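Local coordinates for uncharacterized ATP-binding protein MJ1010 (Methanocaldococcus jannaschii DSM 2661, PDB 3BJO) that is of unknown function but probably belongs to an ATP-binding protein, this chain being its C-terminal domain, of the helix-turn-helix clan, at residues 21-26 against 49-54; 31-36 against 40-45; 45-50 against 71-76; 77-82 against 86-91. All coordinates share one frame; numbering follows the deposited sequence. Where two conformers were deposited one is given.

Interaction 1: 21-26 against 49-54; sequences DFLSNL and NALKLF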
# COMPACT_ATOMS: atom_id res chain seq x y z
N ASP A 21 -9.15 5.41 4.47
CA ASP A 21 -9.37 6.66 3.76
C ASP A 21 -8.72 6.61 2.36
O ASP A 21 -9.35 7.00 1.38
CB ASP A 21 -8.77 7.84 4.54
CG ASP A 21 -9.67 8.30 5.72
OD1 ASP A 21 -10.68 7.63 6.08
OD2 ASP A 21 -9.35 9.36 6.31
N PHE A 22 -7.47 6.16 2.29
CA PHE A 22 -6.77 5.98 1.00
C PHE A 22 -7.64 5.16 0.04
O PHE A 22 -7.79 5.51 -1.15
CB PHE A 22 -5.41 5.25 1.21
CG PHE A 22 -4.77 4.74 -0.08
CD1 PHE A 22 -4.15 5.62 -0.97
CD2 PHE A 22 -4.83 3.41 -0.40
CE1 PHE A 22 -3.57 5.16 -2.12
CE2 PHE A 22 -4.27 2.92 -1.60
CZ PHE A 22 -3.62 3.80 -2.45
N LEU A 23 -8.15 4.05 0.55
CA LEU A 23 -8.82 3.08 -0.31
C LEU A 23 -10.22 3.61 -0.68
O LEU A 23 -10.65 3.48 -1.81
CB LEU A 23 -8.94 1.75 0.43
CG LEU A 23 -7.67 0.93 0.63
CD1 LEU A 23 -8.01 -0.34 1.40
CD2 LEU A 23 -7.10 0.61 -0.75
N SER A 24 -10.89 4.26 0.28
CA SER A 24 -12.23 4.82 -0.00
C SER A 24 -12.17 5.94 -1.04
O SER A 24 -13.11 6.12 -1.82
CB SER A 24 -12.88 5.34 1.27
OG SER A 24 -13.18 4.26 2.12
N ASN A 25 -11.06 6.65 -1.09
CA ASN A 25 -10.88 7.76 -2.05
C ASN A 25 -10.87 7.20 -3.46
O ASN A 25 -11.02 7.93 -4.43
CB ASN A 25 -9.52 8.40 -1.80
CG ASN A 25 -9.25 9.59 -2.72
OD1 ASN A 25 -10.00 10.60 -2.72
ND2 ASN A 25 -8.17 9.50 -3.50
N LEU A 26 -10.62 5.90 -3.58
CA LEU A 26 -10.58 5.27 -4.94
C LEU A 26 -11.94 4.87 -5.45
O LEU A 26 -12.05 4.40 -6.60
CB LEU A 26 -9.66 4.05 -4.95
CG LEU A 26 -8.24 4.30 -4.45
CD1 LEU A 26 -7.56 2.88 -4.39
CD2 LEU A 26 -7.52 5.25 -5.42
N ASN A 49 -6.08 -5.73 -5.44
CA ASN A 49 -5.38 -6.97 -5.80
C ASN A 49 -3.88 -6.98 -5.44
O ASN A 49 -3.41 -7.97 -4.91
CB ASN A 49 -5.65 -7.35 -7.28
CG ASN A 49 -7.09 -7.85 -7.47
OD1 ASN A 49 -7.81 -8.04 -6.49
ND2 ASN A 49 -7.50 -8.05 -8.70
N ALA A 50 -3.16 -5.87 -5.68
CA ALA A 50 -1.75 -5.84 -5.40
C ALA A 50 -1.53 -5.88 -3.89
O ALA A 50 -0.64 -6.58 -3.37
CB ALA A 50 -1.13 -4.53 -5.97
N LEU A 51 -2.31 -5.08 -3.17
CA LEU A 51 -2.12 -4.98 -1.71
C LEU A 51 -2.48 -6.29 -1.01
O LEU A 51 -1.91 -6.65 0.02
CB LEU A 51 -2.97 -3.84 -1.17
CG LEU A 51 -2.41 -2.45 -1.46
CD1 LEU A 51 -3.39 -1.33 -0.95
CD2 LEU A 51 -1.04 -2.24 -0.82
N LYS A 52 -3.45 -7.01 -1.57
CA LYS A 52 -3.88 -8.24 -0.95
C LYS A 52 -2.72 -9.23 -0.92
O LYS A 52 -2.66 -10.13 -0.07
CB LYS A 52 -5.11 -8.83 -1.65
CG LYS A 52 -6.42 -8.36 -0.99
CD LYS A 52 -7.68 -8.46 -1.87
CE LYS A 52 -8.01 -9.82 -2.33
NZ LYS A 52 -9.49 -9.98 -2.68
N LEU A 53 -1.76 -9.03 -1.82
CA LEU A 53 -0.61 -9.95 -1.92
C LEU A 53 0.22 -9.89 -0.63
O LEU A 53 0.87 -10.85 -0.23
CB LEU A 53 0.27 -9.61 -3.13
CG LEU A 53 -0.25 -9.98 -4.53
CD1 LEU A 53 0.72 -9.46 -5.64
CD2 LEU A 53 -0.46 -11.51 -4.70
N PHE A 54 0.16 -8.74 0.04
CA PHE A 54 0.95 -8.53 1.24
C PHE A 54 0.26 -9.11 2.48
O PHE A 54 0.79 -9.01 3.59
CB PHE A 54 1.16 -7.02 1.42
CG PHE A 54 2.11 -6.41 0.40
CD1 PHE A 54 3.49 -6.34 0.66
CD2 PHE A 54 1.64 -5.98 -0.84
CE1 PHE A 54 4.39 -5.81 -0.32
CE2 PHE A 54 2.53 -5.42 -1.81
CZ PHE A 54 3.91 -5.34 -1.53
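Leu51 points its CD1 methyl at Phe22 and Leu23, the two neighbouring side chains that helix 3-24 presents to it near its C-terminal end. The closer approach is methyl to methyl: Leu23 CD2 lies 4.2 Å from Leu51 CD1, and the two leucines run past each other in opposite directions rather than meeting end on. In both, CG sits anti to the carbonyl carbon (chi1 -72° in Leu23, -76° in Leu51), which extends each branch across the gap between the backbones. Phe22 reaches the same methyl through CE2, 4.4 Å from Leu51 CD1, and the methyl meets the ring obliquely. One branch of Leu51 therefore serves both partners, while its other methyl, CD2, turns toward Ile78. The contact is light: only 66 Å² is buried, the CA atoms of Leu23 and Leu51 are 10.6 Å apart, and no hydrogen bond crosses. The space around these three side chains is shared with other parts of the chain, since Leu103 packs on both leucines, and Phe22 also touches Ile47 and Leu73. Wholly apolar, the contact joins the end of the long helix 3-24 to the C-terminal part of helix 44-52, part of the hydrophobic core in which the helices of this domain, of the helix-turn-helix clan, pack together.

Interaction 2: 31-36 against 40-45; sequences PKVNIE and IEIRKE
Lys32 and Glu41 lie side by side on one face of a two-stranded antiparallel sheet, where their charged ends meet in a salt bridge. Lys32 NZ is 3.0 Å from Glu41 OE1 and uses the anti lone pair of that oxygen; a bend at the last torsion of the lysine (chi4 47°) turns the ammonium toward the extended glutamate. NZ also makes a weak hydrogen bond to Lys30 O. Backbone bonds hold the strands in register. Val33 and Ile40 form a hydrogen-bonded pair, with Val33 N to Ile40 O at 2.7 Å and Ile40 N to Val33 O at 2.9 Å, and Ile42 N reaches Pro31 O at 3.0 Å. Between them Lys32 and Glu41 make the non-hydrogen-bonded pair, and Glu41 CA adds a CA-H...O contact to Pro31 O. Apolar packing gathers round Ile42: its CD1 touches Val33 CG2 at 3.7 Å, and the Pro31 and Ile42 side chains cross at about a right angle, Ile42 CG1 4.1 Å from Pro31 CB. Tyr72 of helix 67-75 packs against both Pro31 and Ile42. Salt-bridged on one face and apolar on the other, the pairing is that of an amphipathic beta hairpin, strands 32-35 and 38-41, leading into helix 44-52.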
# COMPACT_ATOMS: atom_id res chain seq x y z
N PRO A 31 -7.07 6.67 -10.55
CA PRO A 31 -5.86 7.51 -10.60
C PRO A 31 -5.19 7.46 -11.96
O PRO A 31 -5.17 6.40 -12.62
CB PRO A 31 -4.94 6.88 -9.54
CG PRO A 31 -5.92 6.18 -8.56
CD PRO A 31 -7.03 5.68 -9.45
N LYS A 32 -4.66 8.60 -12.36
CA LYS A 32 -3.80 8.68 -13.54
C LYS A 32 -2.36 8.79 -13.04
O LYS A 32 -2.01 9.72 -12.32
CB LYS A 32 -4.23 9.86 -14.42
CG LYS A 32 -5.45 9.51 -15.34
CD LYS A 32 -6.27 10.77 -15.71
CE LYS A 32 -7.77 10.40 -16.07
NZ LYS A 32 -8.48 9.43 -15.07
N VAL A 33 -1.57 7.78 -13.35
CA VAL A 33 -0.18 7.64 -12.90
C VAL A 33 0.80 8.10 -13.98
O VAL A 33 0.76 7.63 -15.12
CB VAL A 33 0.12 6.13 -12.58
CG1 VAL A 33 1.42 5.99 -11.79
CG2 VAL A 33 -1.05 5.48 -11.80
N ASN A 34 1.69 9.01 -13.61
CA ASN A 34 2.74 9.53 -14.49
C ASN A 34 4.02 8.71 -14.37
O ASN A 34 4.58 8.58 -13.27
CB ASN A 34 3.06 11.00 -14.12
CG ASN A 34 1.93 11.97 -14.48
OD1 ASN A 34 0.91 11.57 -15.04
ND2 ASN A 34 2.13 13.24 -14.19
N ILE A 35 4.47 8.13 -15.48
CA ILE A 35 5.74 7.41 -15.51
C ILE A 35 6.51 7.95 -16.72
O ILE A 35 6.31 7.50 -17.87
CB ILE A 35 5.57 5.86 -15.56
CG1 ILE A 35 4.81 5.36 -14.33
CG2 ILE A 35 6.95 5.17 -15.67
CD1 ILE A 35 4.27 3.99 -14.49
N GLU A 36 7.37 8.94 -16.44
CA GLU A 36 8.03 9.71 -17.47
C GLU A 36 6.96 10.24 -18.40
O GLU A 36 6.08 10.98 -18.00
CB GLU A 36 9.04 8.86 -18.26
CG GLU A 36 10.43 8.71 -17.63
CD GLU A 36 10.43 7.70 -16.49
OE1 GLU A 36 10.21 6.48 -16.77
OE2 GLU A 36 10.68 8.14 -15.32
N ILE A 40 -0.97 6.68 -17.20
CA ILE A 40 -1.67 5.40 -17.14
C ILE A 40 -2.76 5.40 -16.07
O ILE A 40 -2.52 5.70 -14.87
CB ILE A 40 -0.69 4.20 -16.92
CG1 ILE A 40 0.26 4.04 -18.13
CG2 ILE A 40 -1.50 2.90 -16.70
CD1 ILE A 40 1.52 3.20 -17.84
N GLU A 41 -3.95 5.04 -16.51
CA GLU A 41 -5.09 4.99 -15.62
C GLU A 41 -5.15 3.63 -15.00
O GLU A 41 -5.01 2.60 -15.69
CB GLU A 41 -6.37 5.23 -16.43
CG GLU A 41 -7.62 5.41 -15.60
CD GLU A 41 -8.81 5.71 -16.47
OE1 GLU A 41 -9.23 6.89 -16.53
OE2 GLU A 41 -9.30 4.76 -17.13
N ILE A 42 -5.34 3.61 -13.68
CA ILE A 42 -5.55 2.37 -12.95
C ILE A 42 -6.83 2.49 -12.14
O ILE A 42 -7.36 3.59 -11.98
CB ILE A 42 -4.35 2.03 -11.98
CG1 ILE A 42 -4.13 3.15 -10.95
CG2 ILE A 42 -3.05 1.77 -12.78
CD1 ILE A 42 -3.01 2.90 -10.00
N ARG A 43 -7.24 1.35 -11.58
CA ARG A 43 -8.54 1.14 -10.95
C ARG A 43 -8.35 0.64 -9.54
O ARG A 43 -7.39 -0.08 -9.25
CB ARG A 43 -9.31 0.02 -11.70
CG ARG A 43 -9.59 0.26 -13.13
CD ARG A 43 -10.58 -0.84 -13.65
NE ARG A 43 -9.85 -2.13 -13.75
CZ ARG A 43 -10.33 -3.33 -13.39
NH1 ARG A 43 -11.55 -3.49 -12.86
NH2 ARG A 43 -9.56 -4.40 -13.54
N LYS A 44 -9.30 0.98 -8.68
CA LYS A 44 -9.36 0.47 -7.30
C LYS A 44 -9.10 -1.03 -7.26
O LYS A 44 -8.32 -1.51 -6.44
CB LYS A 44 -10.71 0.71 -6.68
CG LYS A 44 -10.65 0.52 -5.14
CD LYS A 44 -11.98 0.77 -4.47
CE LYS A 44 -11.85 0.58 -2.95
NZ LYS A 44 -13.16 0.82 -2.25
N GLU A 45 -9.76 -1.76 -8.15
CA GLU A 45 -9.66 -3.22 -8.15
C GLU A 45 -8.20 -3.66 -8.27
O GLU A 45 -7.81 -4.57 -7.62
CB GLU A 45 -10.51 -3.86 -9.28
CG GLU A 45 -11.95 -3.38 -9.35
CD GLU A 45 -12.07 -1.96 -9.93
OE1 GLU A 45 -12.02 -1.80 -11.16
OE2 GLU A 45 -12.24 -1.01 -9.17

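Interaction 3: 45-50 against 71-76; sequences EDIINA and VYLVKK
Helices 44-52 and 67-75 cross steeply, the short axes of 45-50 and 71-75 making an angle of 78° at a closest approach of 11.3 Å, with Ile47 and Leu73 the nearest residues by their CA atoms. Ile47 has the largest share of the contact and divides its two branches between two partners. Its longer branch ends in CD1, which rests 3.8 Å from Tyr72 CE2 and nearly as close to CD2 of the same ring, an oblique approach, the two side chains standing at about a right angle. The shorter branch, CG2, touches Leu73 CD2 at 3.9 Å. Leu73 likewise uses both of its methyls: while CD2 takes Ile47, CD1 lies 4.1 Å from Ala50 CB, one helical turn further along. The tyrosine ring reaches over because its CG is anti to the backbone N (chi1 178°), and one of its faces is backed by Lys76 CG, 3.8 Å above the plane and offset toward the rim. Phe22 of helix 3-24 touches both Ile47 and Leu73, and Leu26 packs on Ile47 and Tyr72, so a third element closes over the crossing. All four residues that touch across the two segments are buried, and no hydrogen bond or charge pair links them. Cohesion across these segments is therefore likely to rest on the packing of methyl groups and one aromatic ring; such contacts depend on shape and burial from water rather than on bond direction, and they join two helices of the domain core.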
# COMPACT_ATOMS: atom_id res chain seq x y z
N GLU A 45 -9.76 -1.76 -8.15
CA GLU A 45 -9.66 -3.22 -8.15
C GLU A 45 -8.20 -3.66 -8.27
O GLU A 45 -7.81 -4.57 -7.62
CB GLU A 45 -10.51 -3.86 -9.28
CG GLU A 45 -11.95 -3.38 -9.35
CD GLU A 45 -12.07 -1.96 -9.93
OE1 GLU A 45 -12.02 -1.80 -11.16
OE2 GLU A 45 -12.24 -1.01 -9.17
N ASP A 46 -7.43 -3.00 -9.13
CA ASP A 46 -6.04 -3.38 -9.39
C ASP A 46 -5.18 -3.12 -8.13
O ASP A 46 -4.24 -3.88 -7.78
CB ASP A 46 -5.44 -2.53 -10.55
CG ASP A 46 -6.26 -2.59 -11.87
OD1 ASP A 46 -6.93 -3.65 -12.11
OD2 ASP A 46 -6.26 -1.56 -12.65
N ILE A 47 -5.49 -2.00 -7.48
CA ILE A 47 -4.79 -1.58 -6.30
C ILE A 47 -5.02 -2.59 -5.13
O ILE A 47 -4.06 -3.00 -4.45
CB ILE A 47 -5.23 -0.14 -5.93
CG1 ILE A 47 -4.58 0.85 -6.92
CG2 ILE A 47 -4.81 0.22 -4.46
CD1 ILE A 47 -5.32 2.19 -7.14
N ILE A 48 -6.28 -2.96 -4.92
CA ILE A 48 -6.71 -3.96 -3.92
C ILE A 48 -6.03 -5.28 -4.20
O ILE A 48 -5.46 -5.90 -3.32
CB ILE A 48 -8.24 -4.13 -3.93
CG1 ILE A 48 -8.97 -2.80 -3.60
CG2 ILE A 48 -8.71 -5.37 -3.12
CD1 ILE A 48 -9.29 -2.54 -2.12
N ASN A 49 -6.08 -5.73 -5.44
CA ASN A 49 -5.38 -6.97 -5.80
C ASN A 49 -3.88 -6.98 -5.44
O ASN A 49 -3.41 -7.97 -4.91
CB ASN A 49 -5.65 -7.35 -7.28
CG ASN A 49 -7.09 -7.85 -7.47
OD1 ASN A 49 -7.81 -8.04 -6.49
ND2 ASN A 49 -7.50 -8.05 -8.70
N ALA A 50 -3.16 -5.87 -5.68
CA ALA A 50 -1.75 -5.84 -5.40
C ALA A 50 -1.53 -5.88 -3.89
O ALA A 50 -0.64 -6.58 -3.37
CB ALA A 50 -1.13 -4.53 -5.97
N VAL A 71 3.96 1.85 -8.76
CA VAL A 71 4.44 3.26 -8.76
C VAL A 71 3.46 4.17 -8.00
O VAL A 71 3.87 5.02 -7.20
CB VAL A 71 4.69 3.79 -10.16
CG1 VAL A 71 4.75 5.35 -10.17
CG2 VAL A 71 6.01 3.21 -10.70
N TYR A 72 2.16 3.99 -8.25
CA TYR A 72 1.14 4.76 -7.52
C TYR A 72 1.27 4.49 -6.02
O TYR A 72 1.26 5.41 -5.22
CB TYR A 72 -0.27 4.42 -8.06
CG TYR A 72 -1.43 5.12 -7.35
CD1 TYR A 72 -1.72 6.46 -7.58
CD2 TYR A 72 -2.21 4.44 -6.42
CE1 TYR A 72 -2.79 7.11 -6.90
CE2 TYR A 72 -3.27 5.07 -5.75
CZ TYR A 72 -3.54 6.40 -6.00
OH TYR A 72 -4.55 7.00 -5.31
N LEU A 73 1.43 3.21 -5.64
CA LEU A 73 1.42 2.82 -4.22
C LEU A 73 2.70 3.29 -3.50
O LEU A 73 2.69 3.53 -2.30
CB LEU A 73 1.29 1.29 -4.11
CG LEU A 73 -0.07 0.67 -4.49
CD1 LEU A 73 0.03 -0.86 -4.57
CD2 LEU A 73 -1.09 1.04 -3.45
N VAL A 74 3.79 3.42 -4.25
CA VAL A 74 5.01 4.03 -3.72
C VAL A 74 4.81 5.54 -3.61
O VAL A 74 5.10 6.11 -2.58
CB VAL A 74 6.27 3.65 -4.58
CG1 VAL A 74 7.54 4.41 -4.06
CG2 VAL A 74 6.48 2.14 -4.53
N LYS A 75 4.31 6.18 -4.67
CA LYS A 75 4.10 7.63 -4.66
C LYS A 75 3.27 8.00 -3.44
O LYS A 75 3.53 9.01 -2.77
CB LYS A 75 3.35 8.05 -5.92
CG LYS A 75 3.18 9.57 -6.10
CD LYS A 75 1.88 9.89 -6.89
CE LYS A 75 1.52 11.41 -6.82
NZ LYS A 75 1.19 11.86 -5.42
N LYS A 76 2.28 7.16 -3.16
CA LYS A 76 1.32 7.38 -2.08
C LYS A 76 1.77 6.91 -0.71
O LYS A 76 0.95 6.85 0.21
CB LYS A 76 -0.04 6.76 -2.45
CG LYS A 76 -0.70 7.44 -3.65
CD LYS A 76 -1.24 8.84 -3.32
CE LYS A 76 -1.49 9.67 -4.59
NZ LYS A 76 -2.03 11.10 -4.33

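Interaction 4: 77-82 against 86-91; sequences NILFLY and GTLKPQ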
# COMPACT_ATOMS: atom_id res chain seq x y z
N ASN A 77 3.05 6.57 -0.58
CA ASN A 77 3.68 6.13 0.67
C ASN A 77 3.07 4.93 1.32
O ASN A 77 3.07 4.83 2.55
CB ASN A 77 3.73 7.29 1.68
CG ASN A 77 4.37 8.50 1.09
OD1 ASN A 77 5.53 8.46 0.67
ND2 ASN A 77 3.60 9.58 1.02
N ILE A 78 2.55 4.02 0.51
CA ILE A 78 2.03 2.76 1.02
C ILE A 78 3.14 1.71 1.01
O ILE A 78 3.24 0.90 1.93
CB ILE A 78 0.80 2.23 0.18
CG1 ILE A 78 -0.28 3.32 -0.00
CG2 ILE A 78 0.20 0.97 0.83
CD1 ILE A 78 -0.89 3.88 1.27
N LEU A 79 3.96 1.73 -0.04
CA LEU A 79 4.97 0.69 -0.29
C LEU A 79 6.32 1.35 -0.51
O LEU A 79 6.38 2.50 -0.90
CB LEU A 79 4.57 -0.07 -1.55
CG LEU A 79 3.74 -1.38 -1.46
CD1 LEU A 79 2.88 -1.59 -0.27
CD2 LEU A 79 2.98 -1.64 -2.72
N PHE A 80 7.41 0.62 -0.25
CA PHE A 80 8.76 0.94 -0.70
C PHE A 80 9.17 -0.01 -1.79
O PHE A 80 8.83 -1.18 -1.72
CB PHE A 80 9.80 0.73 0.43
CG PHE A 80 9.90 1.87 1.39
CD1 PHE A 80 10.04 3.17 0.93
CD2 PHE A 80 9.88 1.62 2.77
CE1 PHE A 80 10.13 4.24 1.86
CE2 PHE A 80 9.99 2.67 3.72
CZ PHE A 80 10.11 3.98 3.26
N LEU A 81 9.95 0.51 -2.74
CA LEU A 81 10.50 -0.28 -3.86
C LEU A 81 12.00 -0.52 -3.69
O LEU A 81 12.73 0.41 -3.34
CB LEU A 81 10.28 0.47 -5.18
CG LEU A 81 10.79 -0.14 -6.51
CD1 LEU A 81 10.14 -1.52 -6.79
CD2 LEU A 81 10.50 0.82 -7.65
N TYR A 82 12.43 -1.76 -3.92
CA TYR A 82 13.85 -2.16 -3.93
C TYR A 82 14.12 -2.65 -5.35
O TYR A 82 13.85 -3.81 -5.67
CB TYR A 82 14.11 -3.25 -2.90
CG TYR A 82 13.68 -2.79 -1.53
CD1 TYR A 82 14.56 -2.09 -0.68
CD2 TYR A 82 12.37 -2.99 -1.11
CE1 TYR A 82 14.11 -1.63 0.58
CE2 TYR A 82 11.94 -2.54 0.10
CZ TYR A 82 12.78 -1.87 0.94
OH TYR A 82 12.26 -1.46 2.15
N GLY A 86 14.13 -6.30 -6.92
CA GLY A 86 12.87 -6.47 -7.66
C GLY A 86 11.74 -6.83 -6.72
O GLY A 86 10.93 -7.73 -7.00
N THR A 87 11.69 -6.13 -5.59
CA THR A 87 10.65 -6.41 -4.59
C THR A 87 10.08 -5.10 -4.01
O THR A 87 10.65 -4.01 -4.18
CB THR A 87 11.17 -7.33 -3.44
OG1 THR A 87 12.20 -6.64 -2.73
CG2 THR A 87 11.76 -8.68 -3.97
N LEU A 88 8.95 -5.23 -3.31
CA LEU A 88 8.29 -4.13 -2.69
C LEU A 88 7.99 -4.59 -1.25
O LEU A 88 7.84 -5.82 -1.00
CB LEU A 88 6.97 -3.85 -3.43
CG LEU A 88 7.04 -3.26 -4.83
CD1 LEU A 88 5.89 -3.86 -5.71
CD2 LEU A 88 6.91 -1.72 -4.71
N LYS A 89 7.92 -3.64 -0.32
CA LYS A 89 7.50 -3.95 1.06
C LYS A 89 6.59 -2.82 1.50
O LYS A 89 6.70 -1.73 0.97
CB LYS A 89 8.71 -4.03 2.03
CG LYS A 89 9.71 -5.19 1.80
CD LYS A 89 10.91 -5.13 2.83
CE LYS A 89 11.94 -6.25 2.60
NZ LYS A 89 13.14 -6.13 3.54
N PRO A 90 5.72 -3.05 2.51
CA PRO A 90 4.99 -1.92 3.10
C PRO A 90 5.95 -0.88 3.68
O PRO A 90 7.06 -1.23 4.06
CB PRO A 90 4.15 -2.56 4.22
CG PRO A 90 4.05 -4.02 3.84
CD PRO A 90 5.38 -4.33 3.16
N GLN A 91 5.56 0.40 3.70
CA GLN A 91 6.51 1.43 4.15
C GLN A 91 6.79 1.37 5.61
O GLN A 91 7.75 1.96 6.06
CB GLN A 91 6.08 2.84 3.78
CG GLN A 91 6.42 3.16 2.36
CD GLN A 91 6.69 4.60 2.13
OE1 GLN A 91 6.72 5.40 3.09
NE2 GLN A 91 6.88 4.97 0.84
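The Phe80 ring lies over the side chain of Gln91, with Gln91 CG 3.6 Å from the ring centroid and almost on its normal, a CH-pi contact. The amide follows the ring, their planes only 7° apart, and Gln91 CD stacks 3.5 Å from Phe80 CE1. Held flat in this way, the amide donates an N-H from NE2 to Leu79 O at 3.1 Å; the acceptor is in the amide plane, but the donor sits well above the carbonyl plane. Gln91 N binds Ile78 O as well, so this residue grips the start of strand 79-82 by backbone and side chain. A leucine in its place has no amide, so Leu79 O would probably lose its side-chain donor and the Phe80 ring would be likely to turn more freely. Beyond, Phe80 and Lys89 form a hydrogen-bonded pair, Phe80 N to Lys89 O being 2.7 Å. Tyr82 crosses the aliphatic part of Lys89 at about a right angle, CE2 3.9 Å from Lys89 CG. On the other face, Leu81 CD1 meets Leu88 CD2 at 3.8 Å, and Tyr70 of helix 67-75 packs on both leucines. At the far end Tyr82 O faces both Gly86 N, weakly, and Thr87 N, a G1 beta bulge; Thr87 OG1 bonds Glu59. Strand 60-61 pairs beyond strand 87-90, so this bulged antiparallel hairpin following helix 67-75 resembles the wing of a winged-helix domain.

How the interactions relate
From the N terminus, helix 3-24 runs into interaction 1, which closes a loop of 22 intervening residues by bringing its end against helix 44-52. Interaction 2, the hairpin 32-35/38-41, falls within that loop, and Leu26 packs on Pro31 and Lys44 to join the two. Interaction 3 shares Asn49 and Ala50 with interaction 1 and closes a loop of 20 residues between helices 44-52 and 67-75; Tyr72 lies where interactions 1, 2 and 3 meet. Interaction 4 follows in series, closing the short turn of its hairpin; Leu73 O meets Ile78 N and Leu79 N, probable hydrogen bonds, where helix 67-75 passes into strand 79-82. Interactions 2 and 4 do not touch, their centres about 17 Å apart.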